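Local coordinates for protein dihydroorotase (Saccharomyces cerevisiae S288C, PDB 6L0A) that interconverts N-carbamoyl-L-aspartate and dihydroorotate as a zinc-dependent class II dihydroorotase, the third step of de novo pyrimidine biosynthesis, at residues C[278-292]-C[346-359]. Numbering follows the deposited sequence.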
loop_
_atom_site.group_PDB
_atom_site.type_symbol
_atom_site.label_atom_id
_atom_site.label_comp_id
_atom_site.label_asym_id
_atom_site.label_seq_id
_atom_site.Cartn_x
_atom_site.Cartn_y
_atom_site.Cartn_z
ATOM N N TYR C 278 -14.197 7.451 3.467
ATOM C CA TYR C 278 -15.456 8.126 3.786
ATOM C C TYR C 278 -16.384 8.077 2.577
ATOM O O TYR C 278 -16.172 8.793 1.591
ATOM C CB TYR C 278 -15.233 9.574 4.217
ATOM C CG TYR C 278 -16.563 10.265 4.412
ATOM C CD1 TYR C 278 -17.334 10.001 5.532
ATOM C CD2 TYR C 278 -17.075 11.126 3.446
ATOM C CE1 TYR C 278 -18.584 10.608 5.714
ATOM C CE2 TYR C 278 -18.331 11.738 3.614
ATOM C CZ TYR C 278 -19.076 11.464 4.746
ATOM O OH TYR C 278 -20.317 12.067 4.921
ATOM N N SER C 279 -17.446 7.280 2.677
ATOM C CA SER C 279 -18.368 7.099 1.570
ATOM C C SER C 279 -19.803 7.504 1.897
ATOM O O SER C 279 -20.670 7.377 1.025
ATOM C CB SER C 279 -18.348 5.638 1.092
ATOM O OG SER C 279 -18.666 4.756 2.156
ATOM N N GLN C 280 -20.081 7.995 3.107
ATOM C CA GLN C 280 -21.479 8.158 3.526
ATOM C C GLN C 280 -22.230 9.138 2.634
ATOM O O GLN C 280 -23.383 8.881 2.261
ATOM C CB GLN C 280 -21.556 8.620 4.974
ATOM C CG GLN C 280 -22.844 8.197 5.661
ATOM C CD GLN C 280 -22.847 6.712 5.964
ATOM O OE1 GLN C 280 -22.089 6.250 6.814
ATOM N NE2 GLN C 280 -23.670 5.948 5.243
ATOM N N SER C 281 -21.597 10.263 2.280
ATOM C CA SER C 281 -22.297 11.351 1.589
ATOM C C SER C 281 -22.866 10.944 0.233
ATOM O O SER C 281 -23.789 11.606 -0.264
ATOM C CB SER C 281 -21.362 12.552 1.404
ATOM O OG SER C 281 -21.161 13.264 2.620
ATOM N N PHE C 282 -22.345 9.890 -0.391
ATOM C CA PHE C 282 -22.843 9.470 -1.694
ATOM C C PHE C 282 -22.998 7.965 -1.752
ATOM O O PHE C 282 -22.861 7.364 -2.818
ATOM C CB PHE C 282 -21.929 9.975 -2.819
ATOM C CG PHE C 282 -21.773 11.465 -2.816
ATOM C CD1 PHE C 282 -22.690 12.268 -3.478
ATOM C CD2 PHE C 282 -20.743 12.070 -2.119
ATOM C CE1 PHE C 282 -22.565 13.644 -3.461
ATOM C CE2 PHE C 282 -20.617 13.445 -2.091
ATOM C CZ PHE C 282 -21.532 14.232 -2.764
ATOM N N ALA C 283 -23.314 7.353 -0.604
ATOM C CA ALA C 283 -23.264 5.903 -0.459
ATOM C C ALA C 283 -24.034 5.186 -1.565
ATOM O O ALA C 283 -23.472 4.374 -2.302
ATOM C CB ALA C 283 -23.797 5.518 0.925
ATOM N N ILE C 284 -25.325 5.471 -1.705
ATOM C CA ILE C 284 -26.106 4.714 -2.678
ATOM C C ILE C 284 -25.701 5.071 -4.109
ATOM O O ILE C 284 -25.562 4.158 -4.937
ATOM C CB ILE C 284 -27.615 4.908 -2.450
ATOM C CG1 ILE C 284 -27.989 4.421 -1.046
ATOM C CG2 ILE C 284 -28.396 4.118 -3.490
ATOM C CD1 ILE C 284 -27.778 2.924 -0.854
ATOM N N PRO C 285 -25.506 6.351 -4.458
ATOM C CA PRO C 285 -24.963 6.659 -5.800
ATOM C C PRO C 285 -23.676 5.915 -6.160
ATOM O O PRO C 285 -23.530 5.521 -7.326
ATOM C CB PRO C 285 -24.745 8.174 -5.743
ATOM C CG PRO C 285 -25.778 8.661 -4.777
ATOM C CD PRO C 285 -25.882 7.582 -3.731
ATOM N N TYR C 286 -22.746 5.700 -5.213
ATOM C CA TYR C 286 -21.555 4.900 -5.518
ATOM C C TYR C 286 -21.944 3.499 -5.962
ATOM O O TYR C 286 -21.430 2.974 -6.959
ATOM C CB TYR C 286 -20.626 4.785 -4.297
ATOM C CG TYR C 286 -19.932 6.034 -3.816
ATOM C CD1 TYR C 286 -19.153 6.807 -4.675
ATOM C CD2 TYR C 286 -20.020 6.418 -2.488
ATOM C CE1 TYR C 286 -18.512 7.940 -4.220
ATOM C CE2 TYR C 286 -19.379 7.543 -2.015
ATOM C CZ TYR C 286 -18.624 8.305 -2.892
ATOM O OH TYR C 286 -18.000 9.418 -2.418
ATOM N N ILE C 287 -22.822 2.852 -5.196
ATOM C CA ILE C 287 -23.205 1.482 -5.504
ATOM C C ILE C 287 -23.947 1.424 -6.837
ATOM O O ILE C 287 -23.769 0.491 -7.630
ATOM C CB ILE C 287 -24.049 0.910 -4.353
ATOM C CG1 ILE C 287 -23.241 0.932 -3.048
ATOM C CG2 ILE C 287 -24.495 -0.491 -4.686
ATOM C CD1 ILE C 287 -22.006 0.046 -3.097
ATOM N N ALA C 288 -24.798 2.417 -7.092
ATOM C CA ALA C 288 -25.538 2.462 -8.347
ATOM C C ALA C 288 -24.589 2.536 -9.533
ATOM O O ALA C 288 -24.846 1.938 -10.585
ATOM C CB ALA C 288 -26.492 3.653 -8.341
ATOM N N GLN C 289 -23.470 3.242 -9.372
ATOM C CA GLN C 289 -22.469 3.289 -10.433
ATOM C C GLN C 289 -22.020 1.888 -10.819
ATOM O O GLN C 289 -21.922 1.554 -12.009
ATOM C CB GLN C 289 -21.278 4.138 -9.986
ATOM C CG GLN C 289 -20.395 4.627 -11.130
ATOM C CD GLN C 289 -21.174 5.457 -12.126
ATOM O OE1 GLN C 289 -21.921 6.365 -11.746
ATOM N NE2 GLN C 289 -21.008 5.153 -13.412
ATOM N N VAL C 290 -21.758 1.045 -9.822
ATOM C CA VAL C 290 -21.273 -0.307 -10.077
ATOM C C VAL C 290 -22.348 -1.150 -10.746
ATOM O O VAL C 290 -22.084 -1.864 -11.722
ATOM C CB VAL C 290 -20.796 -0.950 -8.765
ATOM C CG1 VAL C 290 -20.356 -2.396 -9.009
ATOM C CG2 VAL C 290 -19.685 -0.107 -8.167
ATOM N N PHE C 291 -23.575 -1.093 -10.224
ATOM C CA PHE C 291 -24.629 -1.935 -10.774
ATOM C C PHE C 291 -24.999 -1.511 -12.194
ATOM O O PHE C 291 -25.327 -2.361 -13.026
ATOM C CB PHE C 291 -25.849 -1.904 -9.856
ATOM C CG PHE C 291 -25.733 -2.826 -8.661
ATOM C CD1 PHE C 291 -24.841 -2.547 -7.633
ATOM C CD2 PHE C 291 -26.518 -3.964 -8.569
ATOM C CE1 PHE C 291 -24.742 -3.386 -6.530
ATOM C CE2 PHE C 291 -26.422 -4.814 -7.473
ATOM C CZ PHE C 291 -25.527 -4.518 -6.449
ATOM N N GLU C 292 -24.912 -0.219 -12.493
ATOM C CA GLU C 292 -25.128 0.237 -13.864
ATOM C C GLU C 292 -24.046 -0.296 -14.791
ATOM O O GLU C 292 -24.338 -0.883 -15.841
ATOM C CB GLU C 292 -25.164 1.762 -13.907
ATOM C CG GLU C 292 -25.091 2.315 -15.324
ATOM C CD GLU C 292 -25.849 3.605 -15.482
ATOM O OE1 GLU C 292 -25.486 4.592 -14.808
ATOM O OE2 GLU C 292 -26.813 3.631 -16.279
ATOM N N ILE C 346 -13.144 16.533 5.415
ATOM C CA ILE C 346 -13.001 15.130 5.042
ATOM C C ILE C 346 -12.876 15.050 3.532
ATOM O O ILE C 346 -13.627 15.709 2.803
ATOM C CB ILE C 346 -14.205 14.287 5.506
ATOM C CG1 ILE C 346 -14.395 14.375 7.013
ATOM C CG2 ILE C 346 -14.051 12.828 5.057
ATOM C CD1 ILE C 346 -15.839 14.096 7.412
ATOM N N ILE C 347 -11.953 14.220 3.055
ATOM C CA ILE C 347 -11.837 13.916 1.633
ATOM C C ILE C 347 -12.773 12.748 1.334
ATOM O O ILE C 347 -12.530 11.634 1.832
ATOM C CB ILE C 347 -10.391 13.590 1.239
ATOM C CG1 ILE C 347 -9.425 14.594 1.881
ATOM C CG2 ILE C 347 -10.256 13.595 -0.263
ATOM C CD1 ILE C 347 -9.596 16.025 1.349
ATOM N N PRO C 348 -13.832 12.946 0.553
ATOM C CA PRO C 348 -14.740 11.842 0.238
ATOM C C PRO C 348 -14.144 10.889 -0.787
ATOM O O PRO C 348 -13.252 11.234 -1.570
ATOM C CB PRO C 348 -15.969 12.557 -0.332
ATOM C CG PRO C 348 -15.362 13.783 -1.020
ATOM C CD PRO C 348 -14.233 14.203 -0.118
ATOM N N PHE C 349 -14.668 9.665 -0.766
ATOM C CA PHE C 349 -14.310 8.669 -1.762
ATOM C C PHE C 349 -14.572 9.196 -3.169
ATOM O O PHE C 349 -15.631 9.775 -3.441
ATOM C CB PHE C 349 -15.116 7.394 -1.510
ATOM C CG PHE C 349 -14.810 6.280 -2.448
ATOM C CD1 PHE C 349 -13.510 5.832 -2.612
ATOM C CD2 PHE C 349 -15.830 5.667 -3.162
ATOM C CE1 PHE C 349 -13.235 4.806 -3.475
ATOM C CE2 PHE C 349 -15.565 4.633 -4.018
ATOM C CZ PHE C 349 -14.264 4.200 -4.182
ATOM N N LYS C 350 -13.596 9.006 -4.058
ATOM C CA LYS C 350 -13.721 9.346 -5.480
ATOM C C LYS C 350 -13.955 10.839 -5.684
ATOM O O LYS C 350 -14.638 11.245 -6.630
ATOM C CB LYS C 350 -14.830 8.538 -6.158
ATOM C CG LYS C 350 -14.417 7.122 -6.535
ATOM C CD LYS C 350 -15.588 6.306 -7.038
ATOM C CE LYS C 350 -16.241 6.947 -8.257
ATOM N NZ LYS C 350 -15.416 6.782 -9.490
ATOM N N ALA C 351 -13.377 11.648 -4.802
ATOM C CA ALA C 351 -13.512 13.096 -4.867
ATOM C C ALA C 351 -13.204 13.616 -6.267
ATOM O O ALA C 351 -12.201 13.235 -6.881
ATOM C CB ALA C 351 -12.583 13.746 -3.843
ATOM N N GLY C 352 -14.105 14.459 -6.785
ATOM C CA GLY C 352 -13.955 15.040 -8.099
ATOM C C GLY C 352 -14.523 14.226 -9.238
ATOM O O GLY C 352 -14.609 14.745 -10.359
ATOM N N ASP C 353 -14.920 12.976 -8.997
ATOM C CA ASP C 353 -15.385 12.121 -10.077
ATOM C C ASP C 353 -16.853 12.387 -10.401
ATOM O O ASP C 353 -17.572 13.063 -9.663
ATOM C CB ASP C 353 -15.207 10.648 -9.722
ATOM C CG ASP C 353 -13.758 10.215 -9.727
ATOM O OD1 ASP C 353 -12.887 11.039 -10.086
ATOM O OD2 ASP C 353 -13.498 9.045 -9.377
ATOM N N LYS C 354 -17.290 11.815 -11.522
ATOM C CA LYS C 354 -18.685 11.845 -11.939
ATOM C C LYS C 354 -19.420 10.609 -11.441
ATOM O O LYS C 354 -18.859 9.510 -11.415
ATOM C CB LYS C 354 -18.793 11.897 -13.464
ATOM C CG LYS C 354 -18.724 13.273 -14.080
ATOM C CD LYS C 354 -18.907 13.175 -15.589
ATOM C CE LYS C 354 -17.780 13.875 -16.330
ATOM N NZ LYS C 354 -16.505 13.107 -16.260
ATOM N N LEU C 355 -20.686 10.799 -11.066
ATOM C CA LEU C 355 -21.606 9.714 -10.747
ATOM C C LEU C 355 -22.844 9.864 -11.620
ATOM O O LEU C 355 -23.369 10.971 -11.762
ATOM C CB LEU C 355 -21.990 9.728 -9.262
ATOM C CG LEU C 355 -20.888 9.378 -8.255
ATOM C CD1 LEU C 355 -21.422 9.454 -6.842
ATOM C CD2 LEU C 355 -20.356 7.996 -8.549
ATOM N N SER C 356 -23.303 8.757 -12.205
ATOM C CA SER C 356 -24.428 8.811 -13.138
ATOM C C SER C 356 -25.773 9.006 -12.445
ATOM O O SER C 356 -26.740 9.414 -13.102
ATOM C CB SER C 356 -24.478 7.531 -13.980
ATOM O OG SER C 356 -23.480 7.528 -14.989
ATOM N N TRP C 357 -25.863 8.729 -11.145
ATOM C CA TRP C 357 -27.128 8.736 -10.427
ATOM C C TRP C 357 -27.088 9.683 -9.236
ATOM O O TRP C 357 -26.027 10.010 -8.702
ATOM C CB TRP C 357 -27.483 7.337 -9.931
ATOM C CG TRP C 357 -27.633 6.348 -11.011
ATOM C CD1 TRP C 357 -26.643 5.632 -11.606
ATOM C CD2 TRP C 357 -28.854 5.949 -11.634
ATOM N NE1 TRP C 357 -27.170 4.803 -12.562
ATOM C CE2 TRP C 357 -28.529 4.980 -12.600
ATOM C CE3 TRP C 357 -30.194 6.318 -11.470
ATOM C CZ2 TRP C 357 -29.495 4.375 -13.405
ATOM C CZ3 TRP C 357 -31.152 5.714 -12.266
ATOM C CH2 TRP C 357 -30.799 4.752 -13.218
ATOM N N SER C 358 -28.278 10.112 -8.824
ATOM C CA SER C 358 -28.484 10.914 -7.628
ATOM C C SER C 358 -29.572 10.237 -6.802
ATOM O O SER C 358 -30.236 9.310 -7.270
ATOM C CB SER C 358 -28.875 12.360 -7.974
ATOM O OG SER C 358 -27.992 12.908 -8.945
ATOM N N VAL C 359 -29.761 10.691 -5.567
ATOM C CA VAL C 359 -30.738 10.066 -4.677
ATOM C C VAL C 359 -31.555 11.149 -3.984
ATOM O O VAL C 359 -31.024 12.194 -3.591
ATOM C CB VAL C 359 -30.068 9.118 -3.650
ATOM C CG1 VAL C 359 -29.197 9.887 -2.670
ATOM C CG2 VAL C 359 -31.121 8.289 -2.906
HETATM O O HOH W 1 -12.345 8.870 1.654
HETATM O O HOH W 2 -24.063 6.595 -9.908
#
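Tyr286 meets Phe349 twice. Its OH donates to Phe349 O (2.6 Å), tilted somewhat from the carbonyl plane, and one face of its ring receives the edge of the Phe349 ring in a T-shaped stack, with planes at 65° and CD2 set toward the rim. Phe282 CB lies over the opposite face, so the phenol is clasped from both sides. Phe349 turns its ring toward helix 283-293 with CG anti to the backbone N (chi1 -178°), while its own N-H reaches Tyr278 O at 2.9 Å. A phenylalanine in place of Tyr286 would probably leave Phe349 O without its hydroxyl donor. Beside it, Leu355 CD1 packs 3.7 Å from Pro285 CB and also touches Phe282 and Tyr286. Gln289, its chain bent at chi2, brings OE1 to Ser356 N at 2.8 Å, nearly straight and in the carbonyl plane; a water donates to the same oxygen and to Pro285 O. Glu292 OE1 takes a weak, bent bond from Trp357 NE1 (2.8 Å, 129° at the hydrogen), whereas OE2 pairs with Lys329. Ala288 CB sits 3.8 Å from Trp357 CD1. Helix 283-293 is thus fastened to strand 354-362 of the antiparallel sheet and its preceding loop by an apolar centre, while the side chains of Tyr286 and Gln289 supply a donor for Phe349 O and an acceptor for Ser356 N, tying the helix to backbone groups of the loop and strand.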